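Local coordinates for penicillin-binding protein 2B (Streptococcus pneumoniae, PDB 2WAD) that cross-links the peptides of adjacent glycan strands in cell-wall peptidoglycan as a transpeptidase of the elongation machinery, and binds penicillin, at residues A[429-443]-A[586-600]. Residues are numbered along the deposited sequence; the frame is centred on the assembly and turned at random.
Unlike the reference sequence in segment 429-443: Glu438 (reference Gln). Unlike the reference sequence in segment 586-600: Ser592 (reference Ala), Pro597 (reference Gly).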
ATOM      1  N   TYR A 429     -33.806 -30.734  -6.599  1.00 46.20           N
ATOM      2  CA  TYR A 429     -33.741 -31.963  -5.808  1.00 46.67           C
ATOM      3  C   TYR A 429     -34.673 -31.952  -4.605  1.00 45.68           C
ATOM      4  O   TYR A 429     -34.418 -32.663  -3.635  1.00 45.56           O
ATOM      5  CB  TYR A 429     -32.307 -32.238  -5.354  1.00 48.40           C
ATOM      6  CG  TYR A 429     -31.413 -32.404  -6.546  1.00 53.02           C
ATOM      7  CD1 TYR A 429     -31.074 -33.670  -7.002  1.00 58.91           C
ATOM      8  CD2 TYR A 429     -30.979 -31.299  -7.273  1.00 56.01           C
ATOM      9  CE1 TYR A 429     -30.286 -33.832  -8.132  1.00 61.01           C
ATOM     10  CE2 TYR A 429     -30.195 -31.456  -8.404  1.00 53.39           C
ATOM     11  CZ  TYR A 429     -29.855 -32.722  -8.824  1.00 58.20           C
ATOM     12  OH  TYR A 429     -29.093 -32.905  -9.953  1.00 66.76           O
ATOM     13  N   GLY A 430     -35.722 -31.135  -4.655  1.00 43.05           N
ATOM     14  CA  GLY A 430     -36.593 -30.963  -3.492  1.00 47.51           C
ATOM     15  C   GLY A 430     -35.852 -30.562  -2.225  1.00 49.00           C
ATOM     16  O   GLY A 430     -34.816 -29.886  -2.284  1.00 47.57           O
ATOM     17  N   SER A 431     -36.394 -30.975  -1.081  1.00 48.68           N
ATOM     18  CA  SER A 431     -35.766 -30.765   0.226  1.00 47.20           C
ATOM     19  C   SER A 431     -35.029 -32.028   0.657  1.00 45.92           C
ATOM     20  O   SER A 431     -35.459 -33.148   0.374  1.00 42.79           O
ATOM     21  CB  SER A 431     -36.831 -30.443   1.274  1.00 45.33           C
ATOM     22  OG  SER A 431     -37.443 -29.216   0.934  1.00 48.40           O
ATOM     23  N   PHE A 432     -33.908 -31.852   1.339  1.00 45.40           N
ATOM     24  CA  PHE A 432     -33.080 -32.997   1.661  1.00 44.93           C
ATOM     25  C   PHE A 432     -32.119 -32.660   2.793  1.00 43.75           C
ATOM     26  O   PHE A 432     -31.786 -31.498   3.022  1.00 44.27           O
ATOM     27  CB  PHE A 432     -32.320 -33.487   0.412  1.00 44.65           C
ATOM     28  CG  PHE A 432     -31.465 -32.436  -0.224  1.00 46.00           C
ATOM     29  CD1 PHE A 432     -31.956 -31.660  -1.269  1.00 43.61           C
ATOM     30  CD2 PHE A 432     -30.175 -32.197   0.240  1.00 45.48           C
ATOM     31  CE1 PHE A 432     -31.181 -30.659  -1.852  1.00 41.36           C
ATOM     32  CE2 PHE A 432     -29.386 -31.201  -0.339  1.00 42.87           C
ATOM     33  CZ  PHE A 432     -29.902 -30.416  -1.378  1.00 43.18           C
ATOM     34  N   PRO A 433     -31.676 -33.692   3.516  1.00 42.50           N
ATOM     35  CA  PRO A 433     -30.703 -33.508   4.583  1.00 41.96           C
ATOM     36  C   PRO A 433     -29.328 -33.165   4.016  1.00 41.28           C
ATOM     37  O   PRO A 433     -28.980 -33.615   2.915  1.00 40.81           O
ATOM     38  CB  PRO A 433     -30.694 -34.861   5.298  1.00 42.37           C
ATOM     39  CG  PRO A 433     -31.153 -35.843   4.259  1.00 45.49           C
ATOM     40  CD  PRO A 433     -32.020 -35.102   3.278  1.00 41.11           C
ATOM     41  N   ILE A 434     -28.589 -32.345   4.763  1.00 41.36           N
ATOM     42  CA  ILE A 434     -27.285 -31.829   4.358  1.00 41.48           C
ATOM     43  C   ILE A 434     -26.411 -31.567   5.600  1.00 41.84           C
ATOM     44  O   ILE A 434     -26.840 -30.917   6.552  1.00 40.37           O
ATOM     45  CB  ILE A 434     -27.468 -30.566   3.451  1.00 42.50           C
ATOM     46  CG1 ILE A 434     -26.191 -30.256   2.690  1.00 47.70           C
ATOM     47  CG2 ILE A 434     -27.906 -29.323   4.231  1.00 38.13           C
ATOM     48  CD1 ILE A 434     -26.363 -29.155   1.640  1.00 49.79           C
ATOM     49  N   THR A 435     -25.200 -32.117   5.608  1.00 42.47           N
ATOM     50  CA  THR A 435     -24.201 -31.856   6.640  1.00 39.43           C
ATOM     51  C   THR A 435     -23.420 -30.569   6.373  1.00 40.32           C
ATOM     52  O   THR A 435     -23.620 -29.884   5.368  1.00 41.16           O
ATOM     53  CB  THR A 435     -23.159 -32.992   6.722  1.00 42.84           C
ATOM     54  OG1 THR A 435     -22.392 -33.047   5.506  1.00 36.82           O
ATOM     55  CG2 THR A 435     -23.811 -34.360   7.028  1.00 40.65           C
ATOM     56  N   ALA A 436     -22.515 -30.227   7.284  1.00 41.35           N
ATOM     57  CA  ALA A 436     -21.790 -28.963   7.154  1.00 41.04           C
ATOM     58  C   ALA A 436     -20.810 -29.067   5.974  1.00 39.24           C
ATOM     59  O   ALA A 436     -20.665 -28.133   5.181  1.00 39.26           O
ATOM     60  CB  ALA A 436     -21.087 -28.617   8.456  1.00 40.25           C
ATOM     61  N   VAL A 437     -20.196 -30.236   5.840  1.00 38.11           N
ATOM     62  CA  VAL A 437     -19.273 -30.541   4.744  1.00 39.23           C
ATOM     63  C   VAL A 437     -19.985 -30.387   3.396  1.00 40.41           C
ATOM     64  O   VAL A 437     -19.438 -29.778   2.485  1.00 37.94           O
ATOM     65  CB  VAL A 437     -18.729 -31.973   4.880  1.00 40.40           C
ATOM     66  CG1 VAL A 437     -17.863 -32.366   3.670  1.00 37.97           C
ATOM     67  CG2 VAL A 437     -17.958 -32.172   6.202  1.00 38.22           C
ATOM     68  N   GLU A 438     -21.220 -30.895   3.310  1.00 39.16           N
ATOM     69  CA  GLU A 438     -22.003 -30.928   2.082  1.00 38.96           C
ATOM     70  C   GLU A 438     -22.576 -29.560   1.776  1.00 40.17           C
ATOM     71  O   GLU A 438     -22.675 -29.177   0.602  1.00 37.31           O
ATOM     72  CB  GLU A 438     -23.165 -31.946   2.184  1.00 40.42           C
ATOM     73  CG  GLU A 438     -22.765 -33.439   2.042  1.00 43.13           C
ATOM     74  CD  GLU A 438     -23.826 -34.390   2.637  1.00 46.31           C
ATOM     75  OE1 GLU A 438     -24.873 -33.910   3.116  1.00 42.70           O
ATOM     76  OE2 GLU A 438     -23.623 -35.619   2.642  1.00 45.47           O
ATOM     77  N   ALA A 439     -22.971 -28.845   2.832  1.00 38.58           N
ATOM     78  CA  ALA A 439     -23.293 -27.434   2.695  1.00 38.73           C
ATOM     79  C   ALA A 439     -22.204 -26.642   1.979  1.00 35.12           C
ATOM     80  O   ALA A 439     -22.483 -25.793   1.140  1.00 36.40           O
ATOM     81  CB  ALA A 439     -23.620 -26.794   4.051  1.00 38.93           C
ATOM     82  N   LEU A 440     -20.956 -26.904   2.316  1.00 37.70           N
ATOM     83  CA  LEU A 440     -19.857 -26.234   1.619  1.00 37.86           C
ATOM     84  C   LEU A 440     -19.700 -26.777   0.194  1.00 39.26           C
ATOM     85  O   LEU A 440     -19.564 -26.000  -0.766  1.00 37.04           O
ATOM     86  CB  LEU A 440     -18.563 -26.345   2.432  1.00 35.23           C
ATOM     87  CG  LEU A 440     -18.503 -25.477   3.704  1.00 38.09           C
ATOM     88  CD1 LEU A 440     -17.324 -25.799   4.599  1.00 31.82           C
ATOM     89  CD2 LEU A 440     -18.463 -23.992   3.384  1.00 26.32           C
ATOM     90  N   GLU A 441     -19.767 -28.105   0.064  1.00 39.44           N
ATOM     91  CA  GLU A 441     -19.619 -28.770  -1.244  1.00 39.53           C
ATOM     92  C   GLU A 441     -20.617 -28.268  -2.287  1.00 40.59           C
ATOM     93  O   GLU A 441     -20.225 -28.004  -3.436  1.00 40.79           O
ATOM     94  CB  GLU A 441     -19.689 -30.295  -1.130  1.00 37.71           C
ATOM     95  CG  GLU A 441     -19.565 -31.033  -2.460  1.00 39.83           C
ATOM     96  CD  GLU A 441     -19.606 -32.562  -2.308  1.00 43.19           C
ATOM     97  OE1 GLU A 441     -19.698 -33.064  -1.167  1.00 40.61           O
ATOM     98  OE2 GLU A 441     -19.543 -33.271  -3.339  1.00 39.54           O
ATOM     99  N   TYR A 442     -21.870 -28.083  -1.853  1.00 38.09           N
ATOM    100  CA  TYR A 442     -22.970 -27.652  -2.717  1.00 37.25           C
ATOM    101  C   TYR A 442     -23.254 -26.155  -2.734  1.00 37.51           C
ATOM    102  O   TYR A 442     -24.026 -25.661  -3.567  1.00 36.38           O
ATOM    103  CB  TYR A 442     -24.271 -28.350  -2.322  1.00 38.38           C
ATOM    104  CG  TYR A 442     -24.196 -29.839  -2.127  1.00 39.14           C
ATOM    105  CD1 TYR A 442     -23.213 -30.608  -2.743  1.00 43.58           C
ATOM    106  CD2 TYR A 442     -25.134 -30.488  -1.329  1.00 43.31           C
ATOM    107  CE1 TYR A 442     -23.155 -31.989  -2.542  1.00 42.19           C
ATOM    108  CE2 TYR A 442     -25.090 -31.860  -1.138  1.00 38.92           C
ATOM    109  CZ  TYR A 442     -24.098 -32.606  -1.733  1.00 46.21           C
ATOM    110  OH  TYR A 442     -24.079 -33.975  -1.506  1.00 46.10           O
ATOM    111  N   SER A 443     -22.618 -25.432  -1.818  1.00 35.64           N
ATOM    112  CA  SER A 443     -22.869 -24.006  -1.653  1.00 36.96           C
ATOM    113  C   SER A 443     -24.315 -23.747  -1.254  1.00 36.43           C
ATOM    114  O   SER A 443     -24.993 -22.916  -1.847  1.00 36.90           O
ATOM    115  CB  SER A 443     -22.475 -23.196  -2.896  1.00 37.32           C
ATOM    116  OG  SER A 443     -22.186 -21.833  -2.564  1.00 35.50           O
ATOM    117  N   GLN A 586     -12.520 -30.470   5.045  1.00 44.28           N
ATOM    118  CA  GLN A 586     -13.158 -31.557   4.290  1.00 46.11           C
ATOM    119  C   GLN A 586     -14.171 -30.962   3.310  1.00 44.94           C
ATOM    120  O   GLN A 586     -14.286 -31.428   2.180  1.00 47.33           O
ATOM    121  CB  GLN A 586     -13.821 -32.585   5.232  1.00 44.23           C
ATOM    122  CG  GLN A 586     -14.418 -33.834   4.576  1.00 50.08           C
ATOM    123  CD  GLN A 586     -13.383 -34.762   3.923  1.00 54.29           C
ATOM    124  OE1 GLN A 586     -12.225 -34.812   4.334  1.00 55.16           O
ATOM    125  NE2 GLN A 586     -13.805 -35.506   2.905  1.00 54.77           N
ATOM    126  N   GLY A 587     -14.889 -29.922   3.721  1.00 40.85           N
ATOM    127  CA  GLY A 587     -15.791 -29.254   2.794  1.00 41.29           C
ATOM    128  C   GLY A 587     -15.089 -28.639   1.594  1.00 39.30           C
ATOM    129  O   GLY A 587     -15.516 -28.818   0.456  1.00 38.67           O
ATOM    130  N   PHE A 588     -14.016 -27.892   1.838  1.00 36.21           N
ATOM    131  CA  PHE A 588     -13.236 -27.285   0.745  1.00 36.84           C
ATOM    132  C   PHE A 588     -12.607 -28.361  -0.141  1.00 37.03           C
ATOM    133  O   PHE A 588     -12.350 -28.151  -1.333  1.00 39.34           O
ATOM    134  CB  PHE A 588     -12.139 -26.335   1.263  1.00 33.96           C
ATOM    135  CG  PHE A 588     -12.621 -24.945   1.594  1.00 38.18           C
ATOM    136  CD1 PHE A 588     -13.873 -24.731   2.155  1.00 40.15           C
ATOM    137  CD2 PHE A 588     -11.817 -23.837   1.345  1.00 42.81           C
ATOM    138  CE1 PHE A 588     -14.322 -23.447   2.484  1.00 35.23           C
ATOM    139  CE2 PHE A 588     -12.271 -22.540   1.653  1.00 36.59           C
ATOM    140  CZ  PHE A 588     -13.527 -22.362   2.224  1.00 34.95           C
ATOM    141  N   TYR A 589     -12.333 -29.516   0.442  1.00 35.45           N
ATOM    142  CA  TYR A 589     -11.717 -30.584  -0.336  1.00 39.48           C
ATOM    143  C   TYR A 589     -12.735 -31.235  -1.272  1.00 39.43           C
ATOM    144  O   TYR A 589     -12.431 -31.506  -2.428  1.00 41.14           O
ATOM    145  CB  TYR A 589     -11.090 -31.647   0.572  1.00 39.35           C
ATOM    146  CG  TYR A 589     -10.545 -32.835  -0.207  1.00 40.97           C
ATOM    147  CD1 TYR A 589      -9.256 -32.819  -0.747  1.00 36.96           C
ATOM    148  CD2 TYR A 589     -11.329 -33.967  -0.422  1.00 45.31           C
ATOM    149  CE1 TYR A 589      -8.768 -33.887  -1.464  1.00 39.79           C
ATOM    150  CE2 TYR A 589     -10.844 -35.048  -1.134  1.00 42.52           C
ATOM    151  CZ  TYR A 589      -9.558 -34.997  -1.641  1.00 45.43           C
ATOM    152  OH  TYR A 589      -9.041 -36.045  -2.352  1.00 53.05           O
ATOM    153  N   GLN A 590     -13.948 -31.458  -0.771  1.00 39.84           N
ATOM    154  CA  GLN A 590     -15.046 -32.019  -1.552  1.00 35.33           C
ATOM    155  C   GLN A 590     -15.627 -31.058  -2.601  1.00 36.69           C
ATOM    156  O   GLN A 590     -16.227 -31.494  -3.579  1.00 36.04           O
ATOM    157  CB  GLN A 590     -16.133 -32.567  -0.603  1.00 35.86           C
ATOM    158  CG  GLN A 590     -15.683 -33.812   0.222  1.00 39.05           C
ATOM    159  CD  GLN A 590     -16.804 -34.526   0.995  1.00 41.42           C
ATOM    160  OE1 GLN A 590     -18.001 -34.367   0.722  1.00 42.45           O
ATOM    161  NE2 GLN A 590     -16.407 -35.308   1.992  1.00 37.32           N
ATOM    162  N   VAL A 591     -15.477 -29.754  -2.397  1.00 35.38           N
ATOM    163  CA  VAL A 591     -15.873 -28.767  -3.392  1.00 34.02           C
ATOM    164  C   VAL A 591     -15.120 -29.080  -4.688  1.00 35.98           C
ATOM    165  O   VAL A 591     -15.647 -28.869  -5.786  1.00 35.21           O
ATOM    166  CB  VAL A 591     -15.460 -27.336  -2.942  1.00 35.86           C
ATOM    167  CG1 VAL A 591     -15.424 -26.367  -4.119  1.00 26.64           C
ATOM    168  CG2 VAL A 591     -16.393 -26.819  -1.847  1.00 36.52           C
ATOM    169  N   SER A 592     -13.884 -29.559  -4.557  1.00 36.67           N
ATOM    170  CA  SER A 592     -13.031 -29.766  -5.724  1.00 39.96           C
ATOM    171  C   SER A 592     -12.849 -31.238  -6.108  1.00 40.52           C
ATOM    172  O   SER A 592     -12.295 -31.509  -7.163  1.00 40.14           O
ATOM    173  CB  SER A 592     -11.657 -29.131  -5.546  1.00 38.68           C
ATOM    174  OG  SER A 592     -11.024 -29.642  -4.387  1.00 43.09           O
ATOM    175  N   HIS A 593     -13.301 -32.170  -5.270  1.00 40.16           N
ATOM    176  CA  HIS A 593     -13.075 -33.600  -5.493  1.00 41.20           C
ATOM    177  C   HIS A 593     -14.367 -34.405  -5.490  1.00 44.34           C
ATOM    178  O   HIS A 593     -14.338 -35.613  -5.733  1.00 45.32           O
ATOM    179  CB  HIS A 593     -12.081 -34.204  -4.489  1.00 39.90           C
ATOM    180  CG  HIS A 593     -10.682 -33.668  -4.621  1.00 40.79           C
ATOM    181  ND1 HIS A 593     -10.298 -32.434  -4.131  1.00 33.01           N
ATOM    182  CD2 HIS A 593      -9.572 -34.209  -5.174  1.00 39.54           C
ATOM    183  CE1 HIS A 593      -9.018 -32.236  -4.392  1.00 36.81           C
ATOM    184  NE2 HIS A 593      -8.557 -33.292  -5.035  1.00 40.09           N
ATOM    185  N   GLY A 594     -15.493 -33.749  -5.210  1.00 44.33           N
ATOM    186  CA  GLY A 594     -16.772 -34.446  -5.063  1.00 45.83           C
ATOM    187  C   GLY A 594     -17.351 -35.047  -6.338  1.00 45.28           C
ATOM    188  O   GLY A 594     -16.957 -34.694  -7.445  1.00 43.12           O
ATOM    189  N   THR A 595     -18.327 -35.934  -6.187  1.00 46.09           N
ATOM    190  CA  THR A 595     -18.911 -36.603  -7.351  1.00 47.05           C
ATOM    191  C   THR A 595     -20.428 -36.501  -7.397  1.00 47.59           C
ATOM    192  O   THR A 595     -21.090 -37.324  -8.031  1.00 48.28           O
ATOM    193  CB  THR A 595     -18.539 -38.085  -7.378  1.00 48.27           C
ATOM    194  OG1 THR A 595     -19.007 -38.698  -6.167  1.00 52.94           O
ATOM    195  CG2 THR A 595     -17.007 -38.261  -7.493  1.00 42.35           C
ATOM    196  N   SER A 596     -20.973 -35.476  -6.749  1.00 45.64           N
ATOM    197  CA  SER A 596     -22.417 -35.243  -6.754  1.00 43.23           C
ATOM    198  C   SER A 596     -22.790 -34.342  -7.939  1.00 42.55           C
ATOM    199  O   SER A 596     -21.990 -33.528  -8.406  1.00 43.45           O
ATOM    200  CB  SER A 596     -22.832 -34.624  -5.411  1.00 40.84           C
ATOM    201  OG  SER A 596     -24.119 -34.019  -5.438  1.00 40.21           O
ATOM    202  N   PRO A 597     -24.023 -34.473  -8.436  1.00 43.98           N
ATOM    203  CA  PRO A 597     -24.481 -33.454  -9.381  1.00 43.30           C
ATOM    204  C   PRO A 597     -24.453 -32.028  -8.791  1.00 44.49           C
ATOM    205  O   PRO A 597     -24.519 -31.050  -9.552  1.00 44.17           O
ATOM    206  CB  PRO A 597     -25.906 -33.882  -9.743  1.00 44.44           C
ATOM    207  CG  PRO A 597     -26.167 -35.175  -9.009  1.00 44.44           C
ATOM    208  CD  PRO A 597     -25.015 -35.525  -8.141  1.00 42.15           C
ATOM    209  N   LEU A 598     -24.303 -31.906  -7.469  1.00 42.67           N
ATOM    210  CA  LEU A 598     -24.301 -30.592  -6.817  1.00 42.11           C
ATOM    211  C   LEU A 598     -22.906 -30.114  -6.432  1.00 41.60           C
ATOM    212  O   LEU A 598     -22.755 -29.023  -5.885  1.00 41.40           O
ATOM    213  CB  LEU A 598     -25.221 -30.554  -5.579  1.00 40.49           C
ATOM    214  CG  LEU A 598     -26.687 -30.868  -5.862  1.00 41.54           C
ATOM    215  CD1 LEU A 598     -27.507 -30.939  -4.577  1.00 41.38           C
ATOM    216  CD2 LEU A 598     -27.279 -29.868  -6.844  1.00 40.72           C
ATOM    217  N   THR A 599     -21.897 -30.943  -6.674  1.00 40.42           N
ATOM    218  CA  THR A 599     -20.532 -30.530  -6.440  1.00 38.91           C
ATOM    219  C   THR A 599     -20.224 -29.305  -7.299  1.00 41.02           C
ATOM    220  O   THR A 599     -20.435 -29.319  -8.520  1.00 40.92           O
ATOM    221  CB  THR A 599     -19.553 -31.650  -6.782  1.00 39.89           C
ATOM    222  OG1 THR A 599     -19.725 -32.716  -5.838  1.00 38.78           O
ATOM    223  CG2 THR A 599     -18.107 -31.120  -6.694  1.00 34.96           C
ATOM    224  N   THR A 600     -19.728 -28.248  -6.663  1.00 38.01           N
ATOM    225  CA  THR A 600     -19.616 -26.963  -7.340  1.00 39.32           C
ATOM    226  C   THR A 600     -18.229 -26.667  -7.911  1.00 36.90           C
ATOM    227  O   THR A 600     -18.084 -25.767  -8.741  1.00 38.40           O
ATOM    228  CB  THR A 600     -19.976 -25.791  -6.398  1.00 42.65           C
ATOM    229  OG1 THR A 600     -19.173 -25.876  -5.209  1.00 44.28           O
ATOM    230  CG2 THR A 600     -21.483 -25.816  -6.032  1.00 36.95           C
TER
HETATM  231  O   HOH W   1     -18.798 -24.374  -3.252  1.00 54.17           O
HETATM  232  O   HOH W   2     -19.297 -35.874  -3.433  1.00 45.57           O
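Tyr429 meets the 596-599 turn with one flank of its ring and its hydroxyl: CE2 lies 3.7 Å from Leu598 CD2, and OH reaches Pro597 CB at 3.3 Å. Phe432 reaches the other methyl of Leu598, CD1, with its CZ, so the leucine fork spans both aromatics. On helix 436-442, Val437 turns CG1 across the amide of Gln590, while Leu440 CB rests 4.0 Å from Gly587 CA, consistent with the close 7.7 Å approach of the two helix axes at -42°. This helix runs into Ser443, consistent with the leading serine of the SxN-type active-site motif of penicillin-binding transpeptidase domains. Glu441 stretches out fully (CG anti to the backbone N, chi1 179°) and carries its carboxylate to the turn. There OE2 accepts from Thr599 OG1 at 2.6 Å through its anti lone pair, and a water links the same oxygen to Thr595 N. Glu441 O accepts from Thr600 N (3.3 Å, N-H...O 141°), joining the helix end to the chain that leads into strand 613-616. Tyr442 is sandwiched: Leu598 CB sits over one ring face, a CH-pi contact 3.9 Å from the centroid, and Glu438 O lies above the opposite face. Ser443, with positive phi, ends the helix in a Schellman motif. Its OG is hydrogen-bonded to Lys615 NZ and to OG of Ser386, inferred to form the acyl-ester intermediate, while Ser443 CB lies 4.2 Å from Thr600 CG2.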